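Local coordinates for universal stress protein (Pseudomonas aeruginosa UCBPP-PA14, PDB 7MQ5), which is of unknown function but belongs to the universal stress protein family, whose members commonly take part in bacterial stress responses, at residues A[140-145]-A[174-179]; A[36-41]-A[63-68]; A[130-135]-A[238-243]. All blocks are in the same frame, centred on the assembly; numbering follows the deposited sequence.

Contact 1: A[140-145]-A[174-179]; sequences AVDVGN and VISAHP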
ATOM      1  N   ALA A 140       0.282  -6.270  -8.443  1.00  9.93           N
ATOM      2  CA  ALA A 140      -0.803  -7.222  -8.760  1.00 11.59           C
ATOM      3  C   ALA A 140      -1.840  -6.537  -9.654  1.00 12.14           C
ATOM      4  O   ALA A 140      -2.411  -5.522  -9.247  1.00 13.36           O
ATOM      5  CB  ALA A 140      -1.439  -7.739  -7.492  1.00 13.05           C
ATOM      6  N   VAL A 141      -2.063  -7.091 -10.840  1.00 14.16           N
ATOM      7  CA  VAL A 141      -3.069  -6.561 -11.795  1.00 16.35           C
ATOM      8  C   VAL A 141      -3.871  -7.735 -12.382  1.00 19.99           C
ATOM      9  O   VAL A 141      -3.642  -8.904 -11.984  1.00 19.40           O
ATOM     10  CB  VAL A 141      -2.362  -5.755 -12.898  1.00 19.25           C
ATOM     11  CG1 VAL A 141      -1.577  -4.579 -12.330  1.00 18.97           C
ATOM     12  CG2 VAL A 141      -1.469  -6.656 -13.740  1.00 21.41           C
ATOM     13  N   ASP A 142      -4.868  -7.419 -13.200  1.00 20.33           N
ATOM     14  CA  ASP A 142      -5.589  -8.455 -13.992  1.00 21.84           C
ATOM     15  C   ASP A 142      -5.611  -7.924 -15.423  1.00 21.69           C
ATOM     16  O   ASP A 142      -6.495  -7.121 -15.741  1.00 23.36           O
ATOM     17  CB  ASP A 142      -6.986  -8.787 -13.456  1.00 25.39           C
ATOM     18  CG  ASP A 142      -7.708  -9.867 -14.262  1.00 29.24           C
ATOM     19  OD1 ASP A 142      -7.174 -10.284 -15.318  1.00 29.29           O
ATOM     20  OD2 ASP A 142      -8.801 -10.289 -13.830  1.00 36.29           O
ATOM     21  N   VAL A 143      -4.624  -8.325 -16.222  1.00 21.27           N
ATOM     22  CA  VAL A 143      -4.498  -7.808 -17.618  1.00 22.30           C
ATOM     23  C   VAL A 143      -5.729  -8.206 -18.455  1.00 23.07           C
ATOM     24  O   VAL A 143      -5.936  -7.579 -19.499  1.00 29.60           O
ATOM     25  CB  VAL A 143      -3.176  -8.272 -18.265  1.00 24.83           C
ATOM     26  CG1 VAL A 143      -1.971  -7.910 -17.405  1.00 23.00           C
ATOM     27  CG2 VAL A 143      -3.173  -9.757 -18.582  1.00 30.25           C
ATOM     28  N   GLY A 144      -6.542  -9.158 -17.978  1.00 25.11           N
ATOM     29  CA  GLY A 144      -7.755  -9.592 -18.696  1.00 28.85           C
ATOM     30  C   GLY A 144      -8.879  -8.563 -18.670  1.00 31.29           C
ATOM     31  O   GLY A 144      -9.918  -8.845 -19.280  1.00 35.59           O
ATOM     32  N   ASN A 145      -8.702  -7.421 -17.989  1.00 30.10           N
ATOM     33  CA  ASN A 145      -9.774  -6.383 -17.947  1.00 30.11           C
ATOM     34  C   ASN A 145      -9.165  -5.010 -18.258  1.00 29.43           C
ATOM     35  O   ASN A 145      -8.280  -4.582 -17.488  1.00 28.27           O
ATOM     36  CB  ASN A 145     -10.502  -6.375 -16.601  1.00 35.24           C
ATOM     37  CG  ASN A 145     -11.704  -5.453 -16.571  1.00 37.96           C
ATOM     38  OD1 ASN A 145     -11.744  -4.439 -17.270  1.00 41.39           O
ATOM     39  ND2 ASN A 145     -12.685  -5.784 -15.748  1.00 49.83           N
ATOM     40  N   VAL A 174       5.503  -8.321 -11.950  1.00 11.75           N
ATOM     41  CA  VAL A 174       4.026  -8.179 -12.054  1.00 11.70           C
ATOM     42  C   VAL A 174       3.371  -9.559 -12.011  1.00 12.23           C
ATOM     43  O   VAL A 174       3.862 -10.465 -12.682  1.00 14.06           O
ATOM     44  CB  VAL A 174       3.641  -7.449 -13.351  1.00 14.23           C
ATOM     45  CG1 VAL A 174       2.134  -7.315 -13.493  1.00 15.20           C
ATOM     46  CG2 VAL A 174       4.316  -6.093 -13.452  1.00 16.79           C
ATOM     47  N   ILE A 175       2.305  -9.695 -11.229  1.00 12.33           N
ATOM     48  CA  ILE A 175       1.478 -10.935 -11.214  1.00 13.14           C
ATOM     49  C   ILE A 175       0.100 -10.563 -11.763  1.00 13.77           C
ATOM     50  O   ILE A 175      -0.530  -9.606 -11.263  1.00 14.55           O
ATOM     51  CB  ILE A 175       1.395 -11.608  -9.823  1.00 14.35           C
ATOM     52  CG1 ILE A 175       0.466 -12.835  -9.812  1.00 16.27           C
ATOM     53  CG2 ILE A 175       0.977 -10.617  -8.758  1.00 13.73           C
ATOM     54  CD1 ILE A 175       0.831 -13.927 -10.776  1.00 17.97           C
ATOM     55  N   SER A 176      -0.293 -11.276 -12.809  1.00 14.42           N
ATOM     56  CA  SER A 176      -1.642 -11.155 -13.396  1.00 15.96           C
ATOM     57  C   SER A 176      -2.347 -12.481 -13.154  1.00 17.63           C
ATOM     58  O   SER A 176      -1.881 -13.496 -13.682  1.00 20.23           O
ATOM     59  CB  SER A 176      -1.603 -10.823 -14.863  1.00 17.83           C
ATOM     60  OG  SER A 176      -2.920 -10.696 -15.381  1.00 22.24           O
ATOM     61  N   ALA A 177      -3.379 -12.460 -12.328  1.00 19.71           N
ATOM     62  CA  ALA A 177      -4.143 -13.679 -12.012  1.00 22.72           C
ATOM     63  C   ALA A 177      -5.522 -13.512 -12.629  1.00 29.15           C
ATOM     64  O   ALA A 177      -6.266 -12.597 -12.213  1.00 30.51           O
ATOM     65  CB  ALA A 177      -4.194 -13.902 -10.524  1.00 23.69           C
ATOM     66  N   HIS A 178      -5.793 -14.333 -13.636  1.00 28.30           N
ATOM     67  CA  HIS A 178      -7.066 -14.310 -14.395  1.00 33.35           C
ATOM     68  C   HIS A 178      -7.856 -15.569 -14.047  1.00 33.36           C
ATOM     69  O   HIS A 178      -7.293 -16.662 -14.039  1.00 35.92           O
ATOM     70  CB  HIS A 178      -6.737 -14.178 -15.888  1.00 34.96           C
ATOM     71  CG  HIS A 178      -7.920 -13.912 -16.749  1.00 40.73           C
ATOM     72  ND1 HIS A 178      -8.489 -12.659 -16.843  1.00 44.32           N
ATOM     73  CD2 HIS A 178      -8.621 -14.718 -17.574  1.00 43.88           C
ATOM     74  CE1 HIS A 178      -9.509 -12.709 -17.677  1.00 47.55           C
ATOM     75  NE2 HIS A 178      -9.609 -13.962 -18.140  1.00 50.69           N
ATOM     76  N   PRO A 179      -9.159 -15.461 -13.690  1.00 38.51           N
ATOM     77  CA  PRO A 179      -9.963 -16.639 -13.362  1.00 40.39           C
ATOM     78  C   PRO A 179      -9.963 -17.690 -14.483  1.00 49.28           C
ATOM     79  O   PRO A 179      -9.929 -17.311 -15.646  1.00 48.39           O
ATOM     80  CB  PRO A 179     -11.383 -16.079 -13.169  1.00 41.51           C
ATOM     81  CG  PRO A 179     -11.165 -14.627 -12.788  1.00 41.01           C
ATOM     82  CD  PRO A 179      -9.912 -14.206 -13.530  1.00 41.45           C
TER
HETATM   83  O   HOH W   1      -5.273 -10.691 -10.404  0.60 31.81           O

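Contact 2: A[36-41]-A[63-68]; sequences SHLHLL and EGYSVS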
ATOM      1  N   SER A  36       9.729  14.497   0.286  0.50 13.08           N
ATOM      2  CA  SER A  36       8.368  14.655   0.861  0.50 11.68           C
ATOM      3  C   SER A  36       8.469  15.072   2.326  0.50 10.70           C
ATOM      4  O   SER A  36       9.472  14.739   2.991  0.50 11.87           O
ATOM      5  CB  SER A  36       7.583  13.367   0.753  0.50 11.81           C
ATOM      6  OG  SER A  36       6.322  13.466   1.409  0.50 12.17           O
ATOM      7  N   HIS A  37       7.441  15.763   2.794  1.00 10.76           N
ATOM      8  CA  HIS A  37       7.348  16.150   4.216  1.00 10.56           C
ATOM      9  C   HIS A  37       6.906  14.921   5.013  1.00 10.55           C
ATOM     10  O   HIS A  37       6.111  14.117   4.492  1.00 11.77           O
ATOM     11  CB  HIS A  37       6.324  17.270   4.352  1.00 10.79           C
ATOM     12  CG  HIS A  37       6.126  17.680   5.763  1.00 10.39           C
ATOM     13  ND1 HIS A  37       7.001  18.529   6.413  1.00 10.51           N
ATOM     14  CD2 HIS A  37       5.181  17.336   6.659  1.00 10.17           C
ATOM     15  CE1 HIS A  37       6.591  18.674   7.660  1.00 10.26           C
ATOM     16  NE2 HIS A  37       5.482  17.956   7.838  1.00 10.50           N
ATOM     17  N   LEU A  38       7.438  14.770   6.221  1.00  9.14           N
ATOM     18  CA  LEU A  38       7.013  13.695   7.141  1.00  9.31           C
ATOM     19  C   LEU A  38       6.239  14.300   8.309  1.00  9.45           C
ATOM     20  O   LEU A  38       6.800  15.164   9.020  1.00 10.46           O
ATOM     21  CB  LEU A  38       8.228  12.941   7.682  1.00 10.11           C
ATOM     22  CG  LEU A  38       9.127  12.294   6.628  1.00 11.45           C
ATOM     23  CD1 LEU A  38      10.255  11.521   7.305  1.00 13.30           C
ATOM     24  CD2 LEU A  38       8.335  11.381   5.698  1.00 11.82           C
ATOM     25  N   HIS A  39       5.002  13.849   8.514  1.00  9.03           N
ATOM     26  CA  HIS A  39       4.220  14.216   9.718  1.00  8.82           C
ATOM     27  C   HIS A  39       4.155  12.988  10.621  1.00  9.13           C
ATOM     28  O   HIS A  39       3.551  11.972  10.234  1.00  9.62           O
ATOM     29  CB  HIS A  39       2.839  14.730   9.348  1.00  9.18           C
ATOM     30  CG  HIS A  39       2.079  15.187  10.546  1.00  9.80           C
ATOM     31  ND1 HIS A  39       2.428  16.333  11.229  1.00 11.00           N
ATOM     32  CD2 HIS A  39       1.008  14.665  11.183  1.00 10.65           C
ATOM     33  CE1 HIS A  39       1.589  16.494  12.234  1.00 11.45           C
ATOM     34  NE2 HIS A  39       0.711  15.486  12.226  1.00 11.47           N
ATOM     35  N   LEU A  40       4.786  13.079  11.784  1.00  8.95           N
ATOM     36  CA  LEU A  40       4.841  11.942  12.730  1.00  9.26           C
ATOM     37  C   LEU A  40       3.681  12.053  13.716  1.00  9.56           C
ATOM     38  O   LEU A  40       3.560  13.093  14.393  1.00 11.47           O
ATOM     39  CB  LEU A  40       6.174  11.947  13.480  1.00 10.62           C
ATOM     40  CG  LEU A  40       7.436  12.179  12.650  1.00 12.76           C
ATOM     41  CD1 LEU A  40       8.679  12.039  13.512  1.00 15.33           C
ATOM     42  CD2 LEU A  40       7.504  11.249  11.453  1.00 13.31           C
ATOM     43  N   LEU A  41       2.907  10.986  13.840  1.00  9.10           N
ATOM     44  CA  LEU A  41       1.711  11.002  14.705  1.00  9.23           C
ATOM     45  C   LEU A  41       1.796   9.890  15.742  1.00  9.42           C
ATOM     46  O   LEU A  41       1.995   8.723  15.363  1.00 10.31           O
ATOM     47  CB  LEU A  41       0.461  10.808  13.840  1.00  9.64           C
ATOM     48  CG  LEU A  41      -0.846  10.564  14.596  1.00 10.88           C
ATOM     49  CD1 LEU A  41      -1.268  11.810  15.367  1.00 12.75           C
ATOM     50  CD2 LEU A  41      -1.947  10.095  13.652  1.00 11.22           C
ATOM     51  N   GLU A  63      19.155  15.563   9.681  1.00 20.62           N
ATOM     52  CA  GLU A  63      19.441  14.613   8.567  1.00 21.65           C
ATOM     53  C   GLU A  63      18.898  15.168   7.237  1.00 22.12           C
ATOM     54  O   GLU A  63      19.068  14.481   6.214  1.00 23.45           O
ATOM     55  CB  GLU A  63      18.853  13.231   8.865  1.00 24.23           C
ATOM     56  CG  GLU A  63      19.527  12.495  10.012  1.00 29.58           C
ATOM     57  CD  GLU A  63      18.895  11.156  10.362  1.00 37.51           C
ATOM     58  OE1 GLU A  63      17.979  10.717   9.630  1.00 43.56           O
ATOM     59  OE2 GLU A  63      19.318  10.550  11.368  1.00 54.52           O
ATOM     60  N   GLY A  64      18.224  16.329   7.249  1.00 19.04           N
ATOM     61  CA  GLY A  64      17.737  16.973   6.007  1.00 18.28           C
ATOM     62  C   GLY A  64      16.252  16.792   5.726  1.00 16.03           C
ATOM     63  O   GLY A  64      15.793  17.267   4.667  1.00 18.36           O
ATOM     64  N   TYR A  65      15.504  16.161   6.628  1.00 13.84           N
ATOM     65  CA  TYR A  65      14.064  15.933   6.372  1.00 13.06           C
ATOM     66  C   TYR A  65      13.242  17.140   6.824  1.00 11.82           C
ATOM     67  O   TYR A  65      13.620  17.842   7.775  1.00 13.93           O
ATOM     68  CB  TYR A  65      13.577  14.688   7.119  1.00 13.02           C
ATOM     69  CG  TYR A  65      14.207  13.401   6.650  1.00 13.64           C
ATOM     70  CD1 TYR A  65      13.720  12.739   5.537  1.00 14.40           C
ATOM     71  CD2 TYR A  65      15.298  12.850   7.300  1.00 16.10           C
ATOM     72  CE1 TYR A  65      14.295  11.568   5.082  1.00 15.79           C
ATOM     73  CE2 TYR A  65      15.882  11.673   6.858  1.00 18.00           C
ATOM     74  CZ  TYR A  65      15.386  11.034   5.736  1.00 16.06           C
ATOM     75  OH  TYR A  65      15.953   9.874   5.284  1.00 18.67           O
ATOM     76  N   SER A  66      12.136  17.358   6.119  1.00 12.01           N
ATOM     77  CA  SER A  66      11.076  18.309   6.529  1.00 11.02           C
ATOM     78  C   SER A  66      10.135  17.512   7.444  1.00 10.26           C
ATOM     79  O   SER A  66       9.612  16.483   6.986  1.00 11.01           O
ATOM     80  CB  SER A  66      10.367  18.855   5.327  1.00 11.91           C
ATOM     81  OG  SER A  66       9.306  19.726   5.697  1.00 12.24           O
ATOM     82  N   VAL A  67       9.969  17.944   8.696  1.00 10.23           N
ATOM     83  CA  VAL A  67       9.219  17.131   9.690  1.00 10.34           C
ATOM     84  C   VAL A  67       8.304  17.996  10.553  1.00  9.93           C
ATOM     85  O   VAL A  67       8.703  19.085  10.977  1.00 11.01           O
ATOM     86  CB  VAL A  67      10.197  16.382  10.615  1.00 12.86           C
ATOM     87  CG1 VAL A  67       9.473  15.420  11.548  1.00 12.98           C
ATOM     88  CG2 VAL A  67      11.286  15.665   9.840  1.00 15.22           C
ATOM     89  N   SER A  68       7.124  17.470  10.841  1.00  9.57           N
ATOM     90  CA  SER A  68       6.198  18.022  11.861  1.00  9.92           C
ATOM     91  C   SER A  68       5.731  16.830  12.697  1.00  9.66           C
ATOM     92  O   SER A  68       5.873  15.670  12.257  1.00  9.75           O
ATOM     93  CB  SER A  68       5.047  18.811  11.281  1.00 11.69           C
ATOM     94  OG  SER A  68       4.288  18.041  10.370  1.00 11.25           O
TER
HETATM   95  O   HOH W   2      11.746  15.566   3.912  1.00 18.97           O

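Contact 3: A[130-135]-A[238-243]; sequences RPWTGG and AVVTVI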
ATOM      1  N   ARG A 130      12.482  -6.679   6.757  1.00 15.58           N
ATOM      2  CA  ARG A 130      13.527  -6.694   5.706  1.00 16.23           C
ATOM      3  C   ARG A 130      13.642  -5.313   5.069  1.00 17.60           C
ATOM      4  O   ARG A 130      12.636  -4.660   4.816  1.00 17.89           O
ATOM      5  CB  ARG A 130      13.185  -7.722   4.632  1.00 16.61           C
ATOM      6  CG  ARG A 130      13.283  -9.166   5.096  1.00 17.97           C
ATOM      7  CD  ARG A 130      12.845 -10.057   3.955  1.00 20.20           C
ATOM      8  NE  ARG A 130      11.393 -10.049   3.802  1.00 20.81           N
ATOM      9  CZ  ARG A 130      10.742 -10.125   2.641  1.00 18.14           C
ATOM     10  NH1 ARG A 130      11.405 -10.109   1.500  1.00 19.82           N
ATOM     11  NH2 ARG A 130       9.423 -10.146   2.629  1.00 18.37           N
ATOM     12  N   PRO A 131      14.867  -4.831   4.763  1.00 19.54           N
ATOM     13  CA  PRO A 131      15.008  -3.555   4.069  1.00 19.17           C
ATOM     14  C   PRO A 131      14.441  -3.641   2.642  1.00 18.14           C
ATOM     15  O   PRO A 131      14.469  -4.688   2.032  1.00 18.56           O
ATOM     16  CB  PRO A 131      16.528  -3.326   4.040  1.00 23.12           C
ATOM     17  CG  PRO A 131      17.114  -4.713   4.165  1.00 26.25           C
ATOM     18  CD  PRO A 131      16.159  -5.461   5.071  1.00 23.15           C
ATOM     19  N   TRP A 132      13.937  -2.528   2.131  1.00 15.74           N
ATOM     20  CA  TRP A 132      13.483  -2.516   0.718  1.00 15.03           C
ATOM     21  C   TRP A 132      14.663  -2.541  -0.253  1.00 15.92           C
ATOM     22  O   TRP A 132      14.502  -3.091  -1.339  1.00 15.55           O
ATOM     23  CB  TRP A 132      12.685  -1.250   0.451  1.00 14.47           C
ATOM     24  CG  TRP A 132      11.294  -1.269   0.985  1.00 13.39           C
ATOM     25  CD1 TRP A 132      10.734  -2.153   1.863  1.00 14.12           C
ATOM     26  CD2 TRP A 132      10.306  -0.264   0.735  1.00 12.75           C
ATOM     27  NE1 TRP A 132       9.438  -1.797   2.117  1.00 14.28           N
ATOM     28  CE2 TRP A 132       9.157  -0.629   1.466  1.00 12.85           C
ATOM     29  CE3 TRP A 132      10.283   0.909  -0.026  1.00 13.61           C
ATOM     30  CZ2 TRP A 132       7.986   0.128   1.432  1.00 13.90           C
ATOM     31  CZ3 TRP A 132       9.124   1.649  -0.066  1.00 15.09           C
ATOM     32  CH2 TRP A 132       7.999   1.266   0.661  1.00 15.53           C
ATOM     33  N   THR A 133      15.767  -1.888   0.118  1.00 15.97           N
ATOM     34  CA  THR A 133      16.896  -1.684  -0.818  1.00 17.84           C
ATOM     35  C   THR A 133      17.355  -3.021  -1.391  1.00 16.40           C
ATOM     36  O   THR A 133      17.643  -3.972  -0.623  1.00 18.97           O
ATOM     37  CB  THR A 133      18.009  -0.871  -0.155  1.00 20.52           C
ATOM     38  OG1 THR A 133      17.448   0.399   0.174  1.00 22.43           O
ATOM     39  CG2 THR A 133      19.221  -0.677  -1.038  1.00 22.82           C
ATOM     40  N   GLY A 134      17.398  -3.077  -2.719  1.00 17.21           N
ATOM     41  CA  GLY A 134      17.864  -4.278  -3.426  1.00 17.78           C
ATOM     42  C   GLY A 134      16.843  -5.400  -3.483  1.00 16.34           C
ATOM     43  O   GLY A 134      17.187  -6.452  -4.043  1.00 17.28           O
ATOM     44  N   GLY A 135      15.633  -5.205  -2.961  1.00 15.19           N
ATOM     45  CA  GLY A 135      14.664  -6.317  -2.951  1.00 15.58           C
ATOM     46  C   GLY A 135      13.840  -6.423  -4.223  1.00 13.63           C
ATOM     47  O   GLY A 135      14.238  -5.875  -5.269  1.00 14.84           O
ATOM     48  N   ALA A 238       9.118 -11.304  -2.276  1.00 11.97           N
ATOM     49  CA  ALA A 238       8.853  -9.860  -2.475  1.00 11.38           C
ATOM     50  C   ALA A 238       8.887  -9.139  -1.125  1.00 10.86           C
ATOM     51  O   ALA A 238       8.352  -9.678  -0.127  1.00 12.10           O
ATOM     52  CB  ALA A 238       7.517  -9.663  -3.146  1.00 11.51           C
ATOM     53  N   VAL A 239       9.423  -7.926  -1.121  1.00 10.89           N
ATOM     54  CA  VAL A 239       9.489  -7.106   0.121  1.00 11.17           C
ATOM     55  C   VAL A 239       8.317  -6.113   0.149  1.00 10.11           C
ATOM     56  O   VAL A 239       7.917  -5.709   1.255  1.00 10.73           O
ATOM     57  CB  VAL A 239      10.870  -6.447   0.247  1.00 13.22           C
ATOM     58  CG1 VAL A 239      11.133  -5.390  -0.811  1.00 12.59           C
ATOM     59  CG2 VAL A 239      11.092  -5.914   1.647  1.00 15.08           C
ATOM     60  N   VAL A 240       7.774  -5.761  -1.018  1.00  9.97           N
ATOM     61  CA  VAL A 240       6.564  -4.903  -1.122  1.00 10.09           C
ATOM     62  C   VAL A 240       5.663  -5.501  -2.195  1.00  9.38           C
ATOM     63  O   VAL A 240       6.185  -5.862  -3.256  1.00 10.05           O
ATOM     64  CB  VAL A 240       6.879  -3.440  -1.511  1.00 12.18           C
ATOM     65  CG1 VAL A 240       5.603  -2.623  -1.669  1.00 14.13           C
ATOM     66  CG2 VAL A 240       7.842  -2.780  -0.550  1.00 13.61           C
ATOM     67  N   THR A 241       4.362  -5.570  -1.913  1.00  8.96           N
ATOM     68  CA  THR A 241       3.346  -5.927  -2.925  1.00  9.12           C
ATOM     69  C   THR A 241       2.404  -4.725  -3.022  1.00  8.85           C
ATOM     70  O   THR A 241       1.945  -4.235  -1.991  1.00  9.89           O
ATOM     71  CB  THR A 241       2.601  -7.225  -2.584  1.00  9.53           C
ATOM     72  OG1 THR A 241       3.550  -8.284  -2.436  1.00 10.32           O
ATOM     73  CG2 THR A 241       1.615  -7.615  -3.660  1.00 11.05           C
ATOM     74  N   VAL A 242       2.120  -4.289  -4.237  1.00  8.54           N
ATOM     75  CA  VAL A 242       1.190  -3.167  -4.503  1.00  8.33           C
ATOM     76  C   VAL A 242      -0.088  -3.772  -5.067  1.00  8.67           C
ATOM     77  O   VAL A 242      -0.023  -4.508  -6.076  1.00  9.42           O
ATOM     78  CB  VAL A 242       1.796  -2.139  -5.465  1.00  9.22           C
ATOM     79  CG1 VAL A 242       0.829  -0.977  -5.645  1.00 10.03           C
ATOM     80  CG2 VAL A 242       3.167  -1.666  -4.993  1.00  9.41           C
ATOM     81  N   ILE A 243      -1.212  -3.482  -4.417  0.60  8.97           N
ATOM     82  CA  ILE A 243      -2.526  -4.020  -4.842  0.60 10.03           C
ATOM     83  C   ILE A 243      -3.547  -2.890  -4.908  0.60  9.40           C
ATOM     84  O   ILE A 243      -3.336  -1.806  -4.313  0.60  9.99           O
ATOM     85  CB  ILE A 243      -3.025  -5.129  -3.892  0.60 11.13           C
ATOM     86  CG1 ILE A 243      -3.438  -4.571  -2.526  0.60 11.65           C
ATOM     87  CG2 ILE A 243      -2.008  -6.255  -3.766  0.60 12.31           C
ATOM     88  CD1 ILE A 243      -4.086  -5.591  -1.625  0.60 12.94           C
TER

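Contact 1: A[140-145]-A[174-179]
His178 and Asp142 meet where the two parallel strands run out into their C-terminal loops. The imidazole presents its edge: ND1 of His178 donates to OD1 of Asp142 over 3.1 Å, with the oxygen in the ring plane and its syn lone pair engaged, while ring and carboxylate planes stand 75° apart. The same OD1 of Asp142 takes the backbone N of Gly144 at 3.0 Å, from above the carboxylate plane, which makes an Asx turn. Two donors thus grip OD1 of Asp142. CD of Pro179 lies over one face of the His178 ring, toward its rim, and Tyr200 of helix 193-211 meets the same ring.

Further back, Ser176 turns OG toward the loop, anti to its own N (chi1 -179°), where it accepts from the backbone N of Val143 at 3.0 Å; CG2 of Val143 packs against this oxygen. Val141 N donates to Ile175 O at 3.0 Å. Beyond it the strands part, and a water donates to both Val141 O and Ala177 O. CG2 of Val141 touches CG1 of Val174 at 3.7 Å on the face covered by helix 148-167, where Phe207 of helix 193-211 also meets Val141, whereas Ala140 meets Ile175 on the opposite face, against helix 225-236. Strand 136-141, helix 148-167 and strand 171-178 form a beta-alpha-beta unit within the universal stress protein family region, of the Rossmann-like HUP type.

Contact 2: A[36-41]-A[63-68]
Tyr65 approaches Leu38 just after helix 50-62 has ended in a Schellman motif at Gly64: its CD1 lies 4.1 Å from CD1 of Leu38, while its hydroxyl bonds to the carbonyl of Gln28 in helix 22-34. At Ser66 the backbone O accepts from Leu38 N at 2.9 Å, and a water joins its N to Ser36 O. OG of Ser66 and ND1 of His37 share a hydrogen bond of 2.7 Å, the oxygen lying in the plane of the imidazole. The backbone bonds here belong to the parallel pairing of a beta-alpha-beta unit, with helix 50-62 linking strand 37-43 to 67-72, an outermost strand of the sheet within this chain. Val67 faces that helix, and its CG1 comes within 4.0 Å of CG of Leu40. Ser68 then gathers two histidines: its OG is 2.8 Å from NE2 of His37 and 2.7 Å from ND1 of His39, a hydrogen bond to each. The hydroxyl reaches both because OG sits between the backbone N and carbonyl carbon (chi1 57°). With both its nitrogens tied to serines, the His37 ring is fixed in rotation; NE2 of His39 is hydrogen-bonded to OE2 of Glu84. The backbone of Ser68 is held too, its N by Leu38 O at 3.0 Å and its O by Leu40 N at 2.8 Å.

Contact 3: A[130-135]-A[238-243]
Arg130 reaches across to the start of strand 240-244 with a chain bent at its third torsion (chi3 -76°), a turn that brings the guanidinium edge to the carbonyl of Ala238. NH2 of Arg130 donates to O of Ala238 over 3.0 Å, with the oxygen close to the guanidinium plane, yet the donor stands above the carbonyl plane, 36° out of it. The group has further holds, a salt bridge from NH1 to Asp237 and a hydrogen bond from NE to Thr128, so its rotation is well restrained. CG2 of Val239 lies over one guanidinium face, offset toward the rim.

Pro131 adds its carbonyl, whose O is 3.6 Å from the same CG2 of Val239. That valine carries much of the contact, sitting between the arginine and the indole. The segment is the connection from strand 123-126 to strand 136-141, lying against the start of strand 240-244, a neighbour of strand 136-141 in the sheet.

Trp132 brings its indole over Val240. CG2 of Val240 points at the five-membered ring in a CH-pi contact, 3.4 Å from the centroid and 24° off the ring normal, and its approach to CE2 of Trp132, 3.2 Å, is tight. CD1 of Trp132 also touches CG2 of Val239 at 3.8 Å. NE1 is hydrogen-bonded to Asp270, and side chains of Leu29 and Ile30 of helix 22-34, and Ile164 of helix 148-167, touch the Trp132 side chain. A type II turn from Trp132 to Gly135 then reverses the chain, closed by Gly135 N bonding to Trp132 O, and sets CA of Gly135 4.2 Å from CG1 of Val239.

How the contacts relate
All three contacts reach one mixed sheet. Contacts 1 and 2, whose centres lie about 36 Å apart on opposite sides of the chain's centre, each join neighbouring parallel strands of a beta-alpha-beta unit, and each adds histidine bonds to the backbone pairing: a carboxylate partner in contact 1, serine hydroxyls in contact 2. Contact 1 is the more buried; contact 2 lies at an outermost strand and is partly exposed. Contact 3 sits nearer the middle, and joins a connecting loop to a strand through an arginine-carbonyl hydrogen bond and valines packed against an indole. It touches contact 1, since strands 136-141 and 240-244 are adjacent: Ala140 N probably bonds to Val242 O at 3.0 Å.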